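Local coordinates for protein enoyl-CoA hydratase, EchA12_1 (Mycobacterium marinum M, PDB 3QRE) that belongs to the enoyl-CoA hydratase/isomerase (crotonase-like) family and probably acts on the acyl-CoA thioesters of fatty acid metabolism, at residues P132-I137 and P223-Y228; V31-T36 and P73-I78. One frame throughout, in Å; residues are numbered along the deposited sequence.

In the fold
From the N terminus, the edge strand 31-35 turns back antiparallel into strand 40-45, helix 56-71 follows, and residues 73-76 lead into strand 77-82. Interaction 2 closes this first loop by joining 31-36 to 73-78. Much later, interaction 1 closes a second loop between strand 133-137 and helix 221-235. The two loops are in series, neither nested nor crossed. They meet in the six-stranded sheet, where strands 77-82 and 133-137 are parallel neighbours: Ile134 N lies 2.8 Å from Ile78 O, a probable hydrogen bond. Interaction 2 joins the edge strand, across strand 40-45, to the turn that enters strand 77-82, and interaction 1 joins the middle of the sheet to a covering helix.

Interaction 1 (P132-I137 and P223-Y228); sequences PVIAAI and PRALEY
Ala136 and Ala225 meet methyl to methyl, Ala136 CB standing 3.9 Å from Ala225 CB. Two methyl side chains let the backbones come close: the CA atoms of Ala136 and Ala225 are 6.2 Å apart, the shortest such separation between 132-137 and 223-228. Two residues earlier on the same side of the strand, Ile134 uses both branches. Its CG2 approaches Ala225 CB at 4.4 Å, while its CD1 comes within 4.2 Å of Tyr228 CE2, at the edge of the ring and near its plane. The two side chains cross at about a right angle. The chi1 of Ile134 (-43°) divides its branches between the two partners: CG2 is set anti to the backbone N and serves Ala225, whereas CG1 stays beside that nitrogen and carries CD1 to Tyr228. No hydrogen bond joins the segments; the evidence is for purely apolar contact among four buried residues.

The next shell fixes the partners. Phe156 on strand 154-158 forms an edge-to-face pair with Tyr228 and also touches Ile134, and the Tyr228 hydroxyl is hydrogen-bonded to Asp193 of the second subunit, so the ring that borders Ile134 is also part of a subunit interface. Beside this contact, within one turn of the helix, Arg224 NH1 forms a salt bridge with Glu227 OE1 at 2.9 Å, meeting the oxygen from above the carboxylate plane (65° out of it). Arg224 NE has a second acidic partner in Glu214.

Over the short segments the axes approach to 8.9 Å and run at 168°, close to antiparallel. Helix 221-235 therefore lies along a strand inside the parallel part of the six-stranded sheet, an alpha-on-beta layer that belongs to the core of the crotonase fold.

Interaction 2 (V31-T36 and P73-I78); sequences VLYEAT and PGIRVI
The phenol of Tyr33 meets Ile75 through its hydroxyl end and with neither face laid flat on it: OH lies 3.6 Å from Ile75 CG1 and 3.9 Å from Ile75 CD1. Both carbons sit beyond the hydroxyl and to one side of the ring plane, the side on which Ala35 CB also lies. Outside the two segments the ring touches Arg68 and Ala69 of helix 56-71 and Ala41 of strand 40-45, which places it between the helix and the sheet. The setting is the start of the crotonase fold, where the antiparallel hairpin of strands 31-35 and 40-45 is followed by a beta-alpha-beta unit made of strand 40-45, helix 56-71 and strand 77-82.

Strands 31-35 and 77-82 are not neighbours in the sheet, since 40-45 runs between them, so their backbones cannot pair directly, and no hydrogen bond crosses the contact. Instead, side chains bridge the gap over Ala41, which touches both Tyr33 and Ile75. A chi1 of -178° swings the Tyr33 ring away from its own backbone N and out toward Ile75, which comes from the opposite direction, out of the turn that precedes strand 77-82. The nearest CA atoms of the two segments, those of Ala35 and Ile75, remain 7.6 Å apart, wider than a directly paired strand would allow. The backbone of that turn has a polar partner of its own, Ile75 O accepting a hydrogen bond from Lys131 NZ.

Ile75 is buried whereas Ala35 is exposed, so the contact spans the margin of the core, and there Ala35 CB rests 3.9 Å from Ile75 CD1.

Interaction 1 (P132-I137 and P223-Y228)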
loop_
_atom_site.group_PDB
_atom_site.type_symbol
_atom_site.label_atom_id
_atom_site.label_comp_id
_atom_site.label_asym_id
_atom_site.label_seq_id
_atom_site.Cartn_x
_atom_site.Cartn_y
_atom_site.Cartn_z
ATOM N N PRO A 132 -17.776 13.288 -4.340
ATOM C CA PRO A 132 -16.321 13.246 -4.384
ATOM C C PRO A 132 -15.705 14.642 -4.298
ATOM O O PRO A 132 -16.308 15.623 -4.771
ATOM C CB PRO A 132 -16.017 12.641 -5.770
ATOM C CG PRO A 132 -17.370 12.227 -6.345
ATOM C CD PRO A 132 -18.370 13.086 -5.676
ATOM N N VAL A 133 -14.502 14.725 -3.708
ATOM C CA VAL A 133 -13.736 15.957 -3.698
ATOM C C VAL A 133 -12.411 15.668 -4.382
ATOM O O VAL A 133 -11.699 14.706 -4.018
ATOM C CB VAL A 133 -13.541 16.515 -2.247
ATOM C CG1 VAL A 133 -12.849 17.877 -2.253
ATOM C CG2 VAL A 133 -14.881 16.632 -1.521
ATOM N N ILE A 134 -12.097 16.474 -5.390
ATOM C CA ILE A 134 -10.838 16.393 -6.096
ATOM C C ILE A 134 -9.979 17.579 -5.650
ATOM O O ILE A 134 -10.345 18.743 -5.881
ATOM C CB ILE A 134 -11.031 16.454 -7.641
ATOM C CG1 ILE A 134 -12.210 15.588 -8.139
ATOM C CG2 ILE A 134 -9.742 16.112 -8.381
ATOM C CD1 ILE A 134 -12.266 14.143 -7.574
ATOM N N ALA A 135 -8.843 17.292 -5.013
ATOM C CA ALA A 135 -7.873 18.319 -4.687
ATOM C C ALA A 135 -6.941 18.594 -5.855
ATOM O O ALA A 135 -6.368 17.663 -6.459
ATOM C CB ALA A 135 -7.067 17.947 -3.425
ATOM N N ALA A 136 -6.794 19.879 -6.175
ATOM C CA ALA A 136 -5.833 20.322 -7.155
ATOM C C ALA A 136 -4.771 21.110 -6.421
ATOM O O ALA A 136 -4.966 22.271 -6.109
ATOM C CB ALA A 136 -6.506 21.176 -8.186
ATOM N N ILE A 137 -3.641 20.464 -6.154
ATOM C CA ILE A 137 -2.606 20.985 -5.264
ATOM C C ILE A 137 -1.623 21.830 -6.058
ATOM O O ILE A 137 -0.675 21.318 -6.652
ATOM C CB ILE A 137 -1.909 19.835 -4.495
ATOM C CG1 ILE A 137 -2.985 18.944 -3.818
ATOM C CG2 ILE A 137 -0.943 20.387 -3.453
ATOM C CD1 ILE A 137 -2.484 17.637 -3.181
ATOM N N PRO A 223 -7.309 22.745 -15.527
ATOM C CA PRO A 223 -7.996 22.084 -16.649
ATOM C C PRO A 223 -8.126 20.553 -16.485
ATOM O O PRO A 223 -9.213 19.986 -16.732
ATOM C CB PRO A 223 -7.133 22.469 -17.863
ATOM C CG PRO A 223 -6.658 23.852 -17.527
ATOM C CD PRO A 223 -6.442 23.849 -16.009
ATOM N N ARG A 224 -7.041 19.921 -16.030
ATOM C CA ARG A 224 -6.994 18.483 -15.759
ATOM C C ARG A 224 -7.902 18.037 -14.591
ATOM O O ARG A 224 -8.659 17.067 -14.723
ATOM C CB ARG A 224 -5.546 18.039 -15.530
ATOM C CG ARG A 224 -5.383 16.555 -15.293
ATOM C CD ARG A 224 -5.522 15.705 -16.580
ATOM N NE ARG A 224 -5.528 14.288 -16.220
ATOM C CZ ARG A 224 -6.598 13.491 -16.277
ATOM N NH1 ARG A 224 -7.764 13.953 -16.727
ATOM N NH2 ARG A 224 -6.496 12.214 -15.900
ATOM N N ALA A 225 -7.842 18.750 -13.467
ATOM C CA ALA A 225 -8.714 18.442 -12.333
ATOM C C ALA A 225 -10.190 18.581 -12.731
ATOM O O ALA A 225 -11.018 17.748 -12.346
ATOM C CB ALA A 225 -8.384 19.331 -11.117
ATOM N N LEU A 226 -10.506 19.619 -13.519
ATOM C CA LEU A 226 -11.881 19.823 -14.019
ATOM C C LEU A 226 -12.308 18.833 -15.092
ATOM O O LEU A 226 -13.479 18.482 -15.164
ATOM C CB LEU A 226 -12.092 21.244 -14.550
ATOM C CG LEU A 226 -11.929 22.329 -13.508
ATOM C CD1 LEU A 226 -11.768 23.687 -14.228
ATOM C CD2 LEU A 226 -13.088 22.314 -12.504
ATOM N N GLU A 227 -11.371 18.425 -15.946
ATOM C CA GLU A 227 -11.643 17.429 -16.992
ATOM C C GLU A 227 -12.066 16.139 -16.290
ATOM O O GLU A 227 -13.170 15.632 -16.495
ATOM C CB GLU A 227 -10.389 17.196 -17.852
ATOM C CG GLU A 227 -10.505 16.088 -18.918
ATOM C CD GLU A 227 -9.143 15.659 -19.522
ATOM O OE1 GLU A 227 -8.085 15.866 -18.891
ATOM O OE2 GLU A 227 -9.134 15.099 -20.640
ATOM N N TYR A 228 -11.182 15.660 -15.421
ATOM C CA TYR A 228 -11.403 14.464 -14.605
ATOM C C TYR A 228 -12.720 14.513 -13.835
ATOM O O TYR A 228 -13.482 13.554 -13.859
ATOM C CB TYR A 228 -10.204 14.244 -13.668
ATOM C CG TYR A 228 -10.296 12.976 -12.857
ATOM C CD1 TYR A 228 -9.970 11.754 -13.414
ATOM C CD2 TYR A 228 -10.727 13.011 -11.531
ATOM C CE1 TYR A 228 -10.064 10.596 -12.679
ATOM C CE2 TYR A 228 -10.816 11.874 -10.788
ATOM C CZ TYR A 228 -10.489 10.661 -11.359
ATOM O OH TYR A 228 -10.594 9.518 -10.604
#

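Interaction 2 (V31-T36 and P73-I78)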
loop_
_atom_site.group_PDB
_atom_site.type_symbol
_atom_site.label_atom_id
_atom_site.label_comp_id
_atom_site.label_asym_id
_atom_site.label_seq_id
_atom_site.Cartn_x
_atom_site.Cartn_y
_atom_site.Cartn_z
ATOM N N VAL A 31 -13.048 31.955 1.484
ATOM C CA VAL A 31 -13.178 30.846 0.543
ATOM C C VAL A 31 -14.131 31.242 -0.594
ATOM O O VAL A 31 -15.264 31.646 -0.341
ATOM C CB VAL A 31 -13.689 29.547 1.269
ATOM C CG1 VAL A 31 -13.913 28.415 0.289
ATOM C CG2 VAL A 31 -12.726 29.109 2.347
ATOM N N LEU A 32 -13.672 31.124 -1.838
ATOM C CA LEU A 32 -14.522 31.394 -2.999
ATOM C C LEU A 32 -15.263 30.149 -3.472
ATOM O O LEU A 32 -14.750 29.017 -3.381
ATOM C CB LEU A 32 -13.694 31.950 -4.158
ATOM C CG LEU A 32 -12.791 33.138 -3.836
ATOM C CD1 LEU A 32 -11.859 33.414 -5.004
ATOM C CD2 LEU A 32 -13.636 34.380 -3.471
ATOM N N TYR A 33 -16.465 30.374 -4.001
ATOM C CA TYR A 33 -17.310 29.309 -4.489
ATOM C C TYR A 33 -17.801 29.581 -5.926
ATOM O O TYR A 33 -18.387 30.617 -6.218
ATOM C CB TYR A 33 -18.490 29.144 -3.540
ATOM C CG TYR A 33 -19.436 28.031 -3.914
ATOM C CD1 TYR A 33 -19.381 26.812 -3.247
ATOM C CD2 TYR A 33 -20.400 28.197 -4.929
ATOM C CE1 TYR A 33 -20.248 25.768 -3.563
ATOM C CE2 TYR A 33 -21.274 27.149 -5.267
ATOM C CZ TYR A 33 -21.183 25.928 -4.569
ATOM O OH TYR A 33 -22.020 24.869 -4.838
ATOM N N GLU A 34 -17.594 28.617 -6.810
ATOM C CA GLU A 34 -18.003 28.762 -8.197
ATOM C C GLU A 34 -18.500 27.430 -8.763
ATOM O O GLU A 34 -17.879 26.389 -8.554
ATOM C CB GLU A 34 -16.834 29.311 -9.016
ATOM C CG GLU A 34 -17.040 29.321 -10.516
ATOM C CD GLU A 34 -15.774 29.711 -11.279
ATOM O OE1 GLU A 34 -14.857 30.336 -10.682
ATOM O OE2 GLU A 34 -15.698 29.386 -12.486
ATOM N N ALA A 35 -19.622 27.473 -9.475
ATOM C CA ALA A 35 -20.193 26.276 -10.100
ATOM C C ALA A 35 -20.056 26.293 -11.638
ATOM O O ALA A 35 -20.468 27.261 -12.286
ATOM C CB ALA A 35 -21.651 26.137 -9.683
ATOM N N THR A 36 -19.484 25.238 -12.222
ATOM C CA THR A 36 -19.398 25.137 -13.687
ATOM C C THR A 36 -20.760 24.687 -14.281
ATOM O O THR A 36 -21.628 24.171 -13.540
ATOM C CB THR A 36 -18.252 24.190 -14.181
ATOM O OG1 THR A 36 -18.526 22.837 -13.798
ATOM C CG2 THR A 36 -16.909 24.612 -13.639
ATOM N N PRO A 73 -28.482 19.788 -5.475
ATOM C CA PRO A 73 -28.597 18.612 -6.346
ATOM C C PRO A 73 -28.086 18.845 -7.777
ATOM O O PRO A 73 -27.871 17.882 -8.522
ATOM C CB PRO A 73 -30.096 18.268 -6.315
ATOM C CG PRO A 73 -30.793 19.497 -5.866
ATOM C CD PRO A 73 -29.803 20.346 -5.107
ATOM N N GLY A 74 -27.854 20.105 -8.136
ATOM C CA GLY A 74 -27.190 20.421 -9.397
ATOM C C GLY A 74 -25.685 20.169 -9.358
ATOM O O GLY A 74 -25.052 20.069 -10.412
ATOM N N ILE A 75 -25.108 20.074 -8.148
ATOM C CA ILE A 75 -23.672 19.812 -7.987
ATOM C C ILE A 75 -23.390 18.310 -7.896
ATOM O O ILE A 75 -23.927 17.605 -7.036
ATOM C CB ILE A 75 -23.055 20.524 -6.748
ATOM C CG1 ILE A 75 -23.162 22.060 -6.865
ATOM C CG2 ILE A 75 -21.576 20.083 -6.532
ATOM C CD1 ILE A 75 -22.418 22.689 -8.095
ATOM N N ARG A 76 -22.538 17.846 -8.797
ATOM C CA ARG A 76 -22.138 16.449 -8.867
ATOM C C ARG A 76 -20.773 16.181 -8.223
ATOM O O ARG A 76 -20.594 15.169 -7.540
ATOM C CB ARG A 76 -22.110 15.998 -10.321
ATOM C CG ARG A 76 -23.458 16.176 -11.061
ATOM C CD ARG A 76 -24.461 15.190 -10.526
ATOM N NE ARG A 76 -23.765 13.965 -10.107
ATOM C CZ ARG A 76 -23.382 12.980 -10.927
ATOM N NH1 ARG A 76 -23.641 13.044 -12.235
ATOM N NH2 ARG A 76 -22.734 11.923 -10.431
ATOM N N VAL A 77 -19.810 17.068 -8.460
ATOM C CA VAL A 77 -18.445 16.861 -7.986
ATOM C C VAL A 77 -17.879 18.184 -7.457
ATOM O O VAL A 77 -18.252 19.279 -7.941
ATOM C CB VAL A 77 -17.534 16.296 -9.101
ATOM C CG1 VAL A 77 -16.164 15.901 -8.549
ATOM C CG2 VAL A 77 -18.171 15.093 -9.766
ATOM N N ILE A 78 -16.987 18.067 -6.475
ATOM C CA ILE A 78 -16.314 19.209 -5.857
ATOM C C ILE A 78 -14.826 19.244 -6.215
ATOM O O ILE A 78 -14.129 18.226 -6.131
ATOM C CB ILE A 78 -16.435 19.177 -4.308
ATOM C CG1 ILE A 78 -17.908 19.211 -3.864
ATOM C CG2 ILE A 78 -15.647 20.335 -3.685
ATOM C CD1 ILE A 78 -18.143 18.808 -2.375
#